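Local coordinates for heat shock protein 16 (Schizosaccharomyces pombe, PDB 3W1Z) that probably acts as a molecular chaperone that binds unfolded proteins under stress, assembling into a 16-subunit particle built on alpha-crystallin domains, at residues Tyr23-Asn28 / Phe100-Thr105; Leu35-Asp40 / Val52-Val57. All blocks are in the same frame, centred on the assembly; numbering follows the deposited sequence.

Interaction 1. Residues Tyr23-Asn28 / Phe100-Thr105; sequences YSPRLN and FSRTIT
R102 reaches out of its strand to the carbonyl of Y23: NH2 donates to Y23 O over 3.0 Å, with an N-H...O angle of 153°. The donor lies nearly along the C=O axis, and the oxygen sits only 6° out of the guanidinium plane, so the bond is made at the edge of the group. One face of the same guanidinium is covered by the P25 ring, whose CB is 3.9 Å from R102 CZ and stands over the centre of the group. Edge and face thus meet the end of helix 11-23 and the loop just after it, which probably restricts tilting of the guanidinium. A bend at chi2 (67°) carries the arginine, otherwise extended about chi1 and chi3, toward them. Two residues along the strand from R102, I104 packs against the edge of the Y23 ring, with Y23 CD2 4.3 Å from I104 CB, while I104 CG2 lies 4.1 Å from Y23 CA. At the far end of the segment, N28 CB comes to 3.1 Å from T103 O, and the N28 side chain crosses that of T105 at about a right angle.

Further out, S24 OG bonds to F20 O and T103 OG1 to T72 OG1, while R102 NH1 forms a salt bridge with E94 of a neighbouring subunit. This largely buried contact packs the N-terminal arm of a small heat shock protein onto its alpha-crystallin domain: the end of helix 11-23 and the loop after it lie over strand 98-105, with strand 70-77 paired beside it and I39 of strand 39-43 touching R102 and I104.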
ATOM      1  N   TYR B  23     -18.745   8.502  -9.596  1.00 36.68           N
ATOM      2  CA  TYR B  23     -18.510   9.941  -9.541  1.00 32.76           C
ATOM      3  C   TYR B  23     -17.050  10.406  -9.568  1.00 37.08           C
ATOM      4  O   TYR B  23     -16.794  11.591  -9.778  1.00 42.10           O
ATOM      5  CB  TYR B  23     -19.201  10.516  -8.305  1.00 28.05           C
ATOM      6  CG  TYR B  23     -20.643  10.086  -8.169  1.00 37.71           C
ATOM      7  CD1 TYR B  23     -21.118   9.552  -6.979  1.00 40.71           C
ATOM      8  CD2 TYR B  23     -21.530  10.219  -9.229  1.00 39.41           C
ATOM      9  CE1 TYR B  23     -22.434   9.158  -6.850  1.00 42.21           C
ATOM     10  CE2 TYR B  23     -22.850   9.830  -9.108  1.00 32.26           C
ATOM     11  CZ  TYR B  23     -23.296   9.301  -7.915  1.00 34.34           C
ATOM     12  OH  TYR B  23     -24.610   8.911  -7.788  1.00 42.90           O
ATOM     13  N   SER B  24     -16.095   9.503  -9.370  1.00 43.12           N
ATOM     14  CA  SER B  24     -14.694   9.928  -9.299  1.00 41.44           C
ATOM     15  C   SER B  24     -14.157  10.325 -10.671  1.00 33.67           C
ATOM     16  O   SER B  24     -14.218   9.541 -11.619  1.00 40.83           O
ATOM     17  CB  SER B  24     -13.804   8.864  -8.644  1.00 38.54           C
ATOM     18  OG  SER B  24     -13.784   7.667  -9.398  1.00 44.57           O
ATOM     19  N   PRO B  25     -13.623  11.552 -10.773  1.00 47.07           N
ATOM     20  CA  PRO B  25     -13.207  12.169 -12.037  1.00 49.06           C
ATOM     21  C   PRO B  25     -12.078  11.408 -12.722  1.00 55.47           C
ATOM     22  O   PRO B  25     -12.036  11.341 -13.950  1.00 61.81           O
ATOM     23  CB  PRO B  25     -12.719  13.555 -11.603  1.00 43.08           C
ATOM     24  CG  PRO B  25     -12.308  13.381 -10.185  1.00 43.89           C
ATOM     25  CD  PRO B  25     -13.281  12.394  -9.613  1.00 45.39           C
ATOM     26  N   ARG B  26     -11.178  10.839 -11.929  1.00 57.21           N
ATOM     27  CA  ARG B  26     -10.046  10.094 -12.463  1.00 59.36           C
ATOM     28  C   ARG B  26     -10.476   8.773 -13.095  1.00 60.32           C
ATOM     29  O   ARG B  26      -9.769   8.222 -13.938  1.00 69.92           O
ATOM     30  CB  ARG B  26      -9.019   9.839 -11.359  1.00 59.82           C
ATOM     31  CG  ARG B  26      -9.611   9.846  -9.957  1.00 65.53           C
ATOM     32  CD  ARG B  26      -9.039  10.986  -9.129  1.00 75.36           C
ATOM     33  NE  ARG B  26     -10.019  11.538  -8.197  1.00 81.74           N
ATOM     34  CZ  ARG B  26      -9.761  11.841  -6.929  1.00 86.20           C
ATOM     35  NH1 ARG B  26      -8.549  11.641  -6.428  1.00 84.07           N
ATOM     36  NH2 ARG B  26     -10.717  12.344  -6.159  1.00 72.45           N
ATOM     37  N   LEU B  27     -11.637   8.270 -12.686  1.00 59.04           N
ATOM     38  CA  LEU B  27     -12.093   6.958 -13.132  1.00 56.01           C
ATOM     39  C   LEU B  27     -13.042   7.024 -14.329  1.00 59.23           C
ATOM     40  O   LEU B  27     -13.521   5.995 -14.805  1.00 72.62           O
ATOM     41  CB  LEU B  27     -12.743   6.202 -11.970  1.00 55.06           C
ATOM     42  CG  LEU B  27     -12.668   4.676 -11.998  1.00 43.67           C
ATOM     43  CD1 LEU B  27     -11.274   4.233 -12.383  1.00 49.10           C
ATOM     44  CD2 LEU B  27     -13.039   4.112 -10.642  1.00 46.40           C
ATOM     45  N   ASN B  28     -13.321   8.231 -14.810  1.00 66.94           N
ATOM     46  CA  ASN B  28     -14.146   8.393 -16.001  1.00 68.47           C
ATOM     47  C   ASN B  28     -13.514   9.297 -17.053  1.00 74.77           C
ATOM     48  O   ASN B  28     -13.384  10.501 -16.835  1.00 83.32           O
ATOM     49  CB  ASN B  28     -15.519   8.957 -15.629  1.00 62.16           C
ATOM     50  CG  ASN B  28     -16.379   7.965 -14.873  1.00 59.21           C
ATOM     51  OD1 ASN B  28     -16.244   7.807 -13.660  1.00 57.30           O
ATOM     52  ND2 ASN B  28     -17.283   7.303 -15.587  1.00 55.43           N
ATOM     53  N   PHE B 100     -13.465  22.149 -20.841  1.00 31.68           N
ATOM     54  CA  PHE B 100     -13.769  21.257 -19.731  1.00 28.70           C
ATOM     55  C   PHE B 100     -14.675  20.111 -20.166  1.00 36.46           C
ATOM     56  O   PHE B 100     -15.547  20.285 -21.017  1.00 40.30           O
ATOM     57  CB  PHE B 100     -14.403  22.026 -18.564  1.00 25.28           C
ATOM     58  CG  PHE B 100     -15.762  22.599 -18.868  1.00 26.23           C
ATOM     59  CD1 PHE B 100     -15.891  23.888 -19.356  1.00 27.73           C
ATOM     60  CD2 PHE B 100     -16.912  21.854 -18.649  1.00 29.38           C
ATOM     61  CE1 PHE B 100     -17.138  24.421 -19.629  1.00 31.37           C
ATOM     62  CE2 PHE B 100     -18.160  22.379 -18.924  1.00 29.20           C
ATOM     63  CZ  PHE B 100     -18.275  23.664 -19.414  1.00 37.92           C
ATOM     64  N   SER B 101     -14.447  18.937 -19.590  1.00 31.88           N
ATOM     65  CA  SER B 101     -15.352  17.812 -19.768  1.00 38.80           C
ATOM     66  C   SER B 101     -15.434  17.007 -18.477  1.00 46.82           C
ATOM     67  O   SER B 101     -14.416  16.712 -17.851  1.00 48.33           O
ATOM     68  CB  SER B 101     -14.897  16.922 -20.926  1.00 36.57           C
ATOM     69  OG  SER B 101     -15.939  16.057 -21.346  1.00 49.41           O
ATOM     70  N   ARG B 102     -16.653  16.660 -18.082  1.00 35.66           N
ATOM     71  CA  ARG B 102     -16.877  15.857 -16.891  1.00 35.44           C
ATOM     72  C   ARG B 102     -17.903  14.776 -17.195  1.00 35.84           C
ATOM     73  O   ARG B 102     -19.044  15.071 -17.554  1.00 29.86           O
ATOM     74  CB  ARG B 102     -17.358  16.732 -15.731  1.00 36.48           C
ATOM     75  CG  ARG B 102     -17.541  15.988 -14.413  1.00 34.70           C
ATOM     76  CD  ARG B 102     -16.209  15.508 -13.850  1.00 30.03           C
ATOM     77  NE  ARG B 102     -16.376  14.756 -12.609  1.00 31.11           N
ATOM     78  CZ  ARG B 102     -16.220  15.269 -11.394  1.00 32.26           C
ATOM     79  NH1 ARG B 102     -15.885  16.543 -11.244  1.00 31.03           N
ATOM     80  NH2 ARG B 102     -16.393  14.505 -10.323  1.00 27.43           N
ATOM     81  N   THR B 103     -17.490  13.523 -17.056  1.00 36.19           N
ATOM     82  CA  THR B 103     -18.388  12.401 -17.279  1.00 36.28           C
ATOM     83  C   THR B 103     -18.584  11.626 -15.987  1.00 34.38           C
ATOM     84  O   THR B 103     -17.618  11.250 -15.326  1.00 39.33           O
ATOM     85  CB  THR B 103     -17.845  11.441 -18.353  1.00 28.71           C
ATOM     86  OG1 THR B 103     -17.520  12.176 -19.539  1.00 46.44           O
ATOM     87  CG2 THR B 103     -18.880  10.379 -18.687  1.00 41.93           C
ATOM     88  N   ILE B 104     -19.838  11.403 -15.615  1.00 32.34           N
ATOM     89  CA  ILE B 104     -20.135  10.544 -14.477  1.00 38.62           C
ATOM     90  C   ILE B 104     -21.096   9.433 -14.880  1.00 47.34           C
ATOM     91  O   ILE B 104     -22.046   9.657 -15.629  1.00 46.36           O
ATOM     92  CB  ILE B 104     -20.712  11.330 -13.276  1.00 34.60           C
ATOM     93  CG1 ILE B 104     -21.985  12.082 -13.673  1.00 34.38           C
ATOM     94  CG2 ILE B 104     -19.674  12.292 -12.717  1.00 37.99           C
ATOM     95  CD1 ILE B 104     -22.675  12.765 -12.509  1.00 29.74           C
ATOM     96  N   THR B 105     -20.830   8.227 -14.396  1.00 49.61           N
ATOM     97  CA  THR B 105     -21.734   7.113 -14.624  1.00 52.70           C
ATOM     98  C   THR B 105     -22.796   7.143 -13.539  1.00 52.13           C
ATOM     99  O   THR B 105     -22.483   7.029 -12.361  1.00 52.43           O
ATOM    100  CB  THR B 105     -20.991   5.767 -14.564  1.00 39.73           C
ATOM    101  OG1 THR B 105     -19.931   5.757 -15.528  1.00 45.78           O
ATOM    102  CG2 THR B 105     -21.946   4.620 -14.851  1.00 54.38           C
TER

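Interaction 2. Residues Leu35-Asp40 / Val52-Val57; sequences LSPSID and VELPGV
Chi1 of V52, at -170°, sets CG1 anti to the backbone N and leaves CG2 beside it: V52 CG1 meets P37 CB at 3.6 Å and also lies near I39 CG2, which V52 CG2 meets at 3.7 Å. I39 takes part through CG2 because its chi1 of 68° sends CG1 and the rest of the chain away from V52. Both side chains lie on one face of the sheet, pointing the same way, as expected of the antiparallel non-hydrogen-bonded pair they form, CA to CA 4.5 Å. L54 CD2 adds a further apolar contact with P37 CB at 3.9 Å.

Beside this pair, E53 N donates to S38 O across 3.0 Å (N-H...O 160°), and V52 CA sends a C-H...O contact to the same oxygen at 3.6 Å. The two segments are also joined through a water, which accepts from S38 N (2.7 Å) and donates to E53 O (3.2 Å). E53 OE2 forms a salt bridge with R95 NE of a neighbouring subunit, into which this alpha-crystallin domain sheet continues through D40. The chemistry is therefore divided: apolar branches of P37, I39, V52 and L54 pack together at the open end of hairpin 39-43/47-53, a backbone bond and a water bridge join the main chains, and OE2 is engaged at the subunit interface.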
ATOM      1  N   LEU B  35      -9.913  20.540 -18.080  1.00 38.46           N
ATOM      2  CA  LEU B  35     -10.295  20.979 -16.745  1.00 34.61           C
ATOM      3  C   LEU B  35     -11.492  20.168 -16.263  1.00 38.26           C
ATOM      4  O   LEU B  35     -12.397  19.868 -17.041  1.00 43.93           O
ATOM      5  CB  LEU B  35     -10.655  22.469 -16.757  1.00 34.96           C
ATOM      6  CG  LEU B  35      -9.567  23.550 -16.829  1.00 43.21           C
ATOM      7  CD1 LEU B  35      -8.673  23.414 -18.055  1.00 41.16           C
ATOM      8  CD2 LEU B  35     -10.209  24.930 -16.802  1.00 29.69           C
ATOM      9  N   SER B  36     -11.497  19.807 -14.984  1.00 38.08           N
ATOM     10  CA  SER B  36     -12.610  19.051 -14.421  1.00 30.95           C
ATOM     11  C   SER B  36     -13.370  19.869 -13.379  1.00 27.52           C
ATOM     12  O   SER B  36     -12.877  20.087 -12.274  1.00 31.75           O
ATOM     13  CB  SER B  36     -12.112  17.742 -13.805  1.00 23.91           C
ATOM     14  OG  SER B  36     -13.190  16.971 -13.303  1.00 34.04           O
ATOM     15  N   PRO B  37     -14.582  20.319 -13.735  1.00 30.00           N
ATOM     16  CA  PRO B  37     -15.432  21.128 -12.853  1.00 24.39           C
ATOM     17  C   PRO B  37     -15.861  20.391 -11.585  1.00 28.60           C
ATOM     18  O   PRO B  37     -16.080  19.180 -11.615  1.00 32.79           O
ATOM     19  CB  PRO B  37     -16.652  21.440 -13.731  1.00 30.78           C
ATOM     20  CG  PRO B  37     -16.625  20.417 -14.822  1.00 32.35           C
ATOM     21  CD  PRO B  37     -15.181  20.143 -15.068  1.00 33.85           C
ATOM     22  N   SER B  38     -15.975  21.126 -10.481  1.00 26.39           N
ATOM     23  CA  SER B  38     -16.393  20.552  -9.206  1.00 29.50           C
ATOM     24  C   SER B  38     -17.889  20.266  -9.198  1.00 22.56           C
ATOM     25  O   SER B  38     -18.689  21.094  -9.633  1.00 29.30           O
ATOM     26  CB  SER B  38     -16.037  21.490  -8.051  1.00 21.69           C
ATOM     27  OG  SER B  38     -14.634  21.588  -7.888  1.00 29.22           O
ATOM     28  N   ILE B  39     -18.266  19.092  -8.700  1.00 26.88           N
ATOM     29  CA  ILE B  39     -19.669  18.693  -8.700  1.00 27.93           C
ATOM     30  C   ILE B  39     -20.173  18.164  -7.359  1.00 35.82           C
ATOM     31  O   ILE B  39     -19.415  17.612  -6.560  1.00 31.69           O
ATOM     32  CB  ILE B  39     -19.970  17.629  -9.784  1.00 26.84           C
ATOM     33  CG1 ILE B  39     -19.289  16.303  -9.442  1.00 26.50           C
ATOM     34  CG2 ILE B  39     -19.550  18.121 -11.163  1.00 25.26           C
ATOM     35  CD1 ILE B  39     -19.666  15.172 -10.370  1.00 25.19           C
ATOM     36  N   ASP B  40     -21.468  18.350  -7.128  1.00 37.01           N
ATOM     37  CA  ASP B  40     -22.164  17.727  -6.010  1.00 38.67           C
ATOM     38  C   ASP B  40     -23.260  16.833  -6.570  1.00 37.53           C
ATOM     39  O   ASP B  40     -24.048  17.263  -7.409  1.00 35.55           O
ATOM     40  CB  ASP B  40     -22.786  18.788  -5.101  1.00 39.40           C
ATOM     41  CG  ASP B  40     -21.805  19.339  -4.085  1.00 41.84           C
ATOM     42  OD1 ASP B  40     -20.598  19.046  -4.204  1.00 36.28           O
ATOM     43  OD2 ASP B  40     -22.244  20.074  -3.175  1.00 42.35           O
ATOM     44  N   VAL B  52     -23.022  21.386 -10.957  1.00 30.68           N
ATOM     45  CA  VAL B  52     -21.702  21.583 -11.540  1.00 31.95           C
ATOM     46  C   VAL B  52     -21.326  23.062 -11.515  1.00 34.73           C
ATOM     47  O   VAL B  52     -22.110  23.912 -11.931  1.00 29.33           O
ATOM     48  CB  VAL B  52     -21.677  21.093 -13.001  1.00 24.99           C
ATOM     49  CG1 VAL B  52     -20.255  21.070 -13.536  1.00 16.65           C
ATOM     50  CG2 VAL B  52     -22.313  19.716 -13.106  1.00 33.15           C
ATOM     51  N   GLU B  53     -20.122  23.367 -11.043  1.00 33.93           N
ATOM     52  CA  GLU B  53     -19.691  24.756 -10.933  1.00 26.66           C
ATOM     53  C   GLU B  53     -19.001  25.233 -12.207  1.00 25.16           C
ATOM     54  O   GLU B  53     -17.938  24.732 -12.576  1.00 24.74           O
ATOM     55  CB  GLU B  53     -18.766  24.942  -9.730  1.00 14.66           C
ATOM     56  CG  GLU B  53     -19.454  24.756  -8.389  1.00 25.43           C
ATOM     57  CD  GLU B  53     -18.523  24.993  -7.216  1.00 31.03           C
ATOM     58  OE1 GLU B  53     -17.292  25.013  -7.425  1.00 29.02           O
ATOM     59  OE2 GLU B  53     -19.024  25.164  -6.085  1.00 29.53           O
ATOM     60  N   LEU B  54     -19.615  26.206 -12.872  1.00 24.70           N
ATOM     61  CA  LEU B  54     -19.074  26.750 -14.113  1.00 26.46           C
ATOM     62  C   LEU B  54     -19.075  28.280 -14.118  1.00 24.80           C
ATOM     63  O   LEU B  54     -19.786  28.896 -14.913  1.00 23.50           O
ATOM     64  CB  LEU B  54     -19.881  26.233 -15.308  1.00 24.42           C
ATOM     65  CG  LEU B  54     -19.907  24.720 -15.536  1.00 26.40           C
ATOM     66  CD1 LEU B  54     -20.856  24.362 -16.671  1.00 31.17           C
ATOM     67  CD2 LEU B  54     -18.507  24.202 -15.822  1.00 22.60           C
ATOM     68  N   PRO B  55     -18.279  28.901 -13.229  1.00 28.70           N
ATOM     69  CA  PRO B  55     -18.222  30.367 -13.202  1.00 27.49           C
ATOM     70  C   PRO B  55     -17.509  30.934 -14.427  1.00 21.12           C
ATOM     71  O   PRO B  55     -16.479  30.404 -14.841  1.00 25.80           O
ATOM     72  CB  PRO B  55     -17.419  30.659 -11.933  1.00 27.27           C
ATOM     73  CG  PRO B  55     -16.551  29.466 -11.762  1.00 20.01           C
ATOM     74  CD  PRO B  55     -17.360  28.295 -12.249  1.00 16.79           C
ATOM     75  N   GLY B  56     -18.059  32.000 -14.999  1.00 25.45           N
ATOM     76  CA  GLY B  56     -17.447  32.648 -16.145  1.00 22.53           C
ATOM     77  C   GLY B  56     -17.704  31.925 -17.454  1.00 26.47           C
ATOM     78  O   GLY B  56     -17.074  32.221 -18.470  1.00 26.81           O
ATOM     79  N   VAL B  57     -18.632  30.975 -17.430  1.00 29.21           N
ATOM     80  CA  VAL B  57     -18.991  30.226 -18.628  1.00 28.24           C
ATOM     81  C   VAL B  57     -20.354  30.666 -19.150  1.00 26.78           C
ATOM     82  O   VAL B  57     -21.341  30.664 -18.414  1.00 26.28           O
ATOM     83  CB  VAL B  57     -19.024  28.708 -18.362  1.00 35.82           C
ATOM     84  CG1 VAL B  57     -19.406  27.954 -19.626  1.00 27.00           C
ATOM     85  CG2 VAL B  57     -17.678  28.233 -17.840  1.00 29.88           C
TER
HETATM   86  O   HOH W   1     -15.459  23.712 -10.902  1.00 38.24           O

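Interaction 2 is nested along the chain within the loop closed by interaction 1, and their centres are about 12 Å apart. They touch directly, chiefly through R102: its NH1 lies 2.7 Å from P37 O, its NH2 3.3 Å from I39 CD1, and its CD 3.4 Å from S36 OG. F100 adds packing, with CB 3.3 Å from L35 O. One arginine of strand 98-105 therefore lies against both segment 23-28 and the approach to strand 39-43. Both contacts also reach the same neighbouring subunit, where E94 OE1 meets both R102 NH1 and I39 N, so one carboxylate oxygen connects the two contacts across this interface of the 16-subunit assembly.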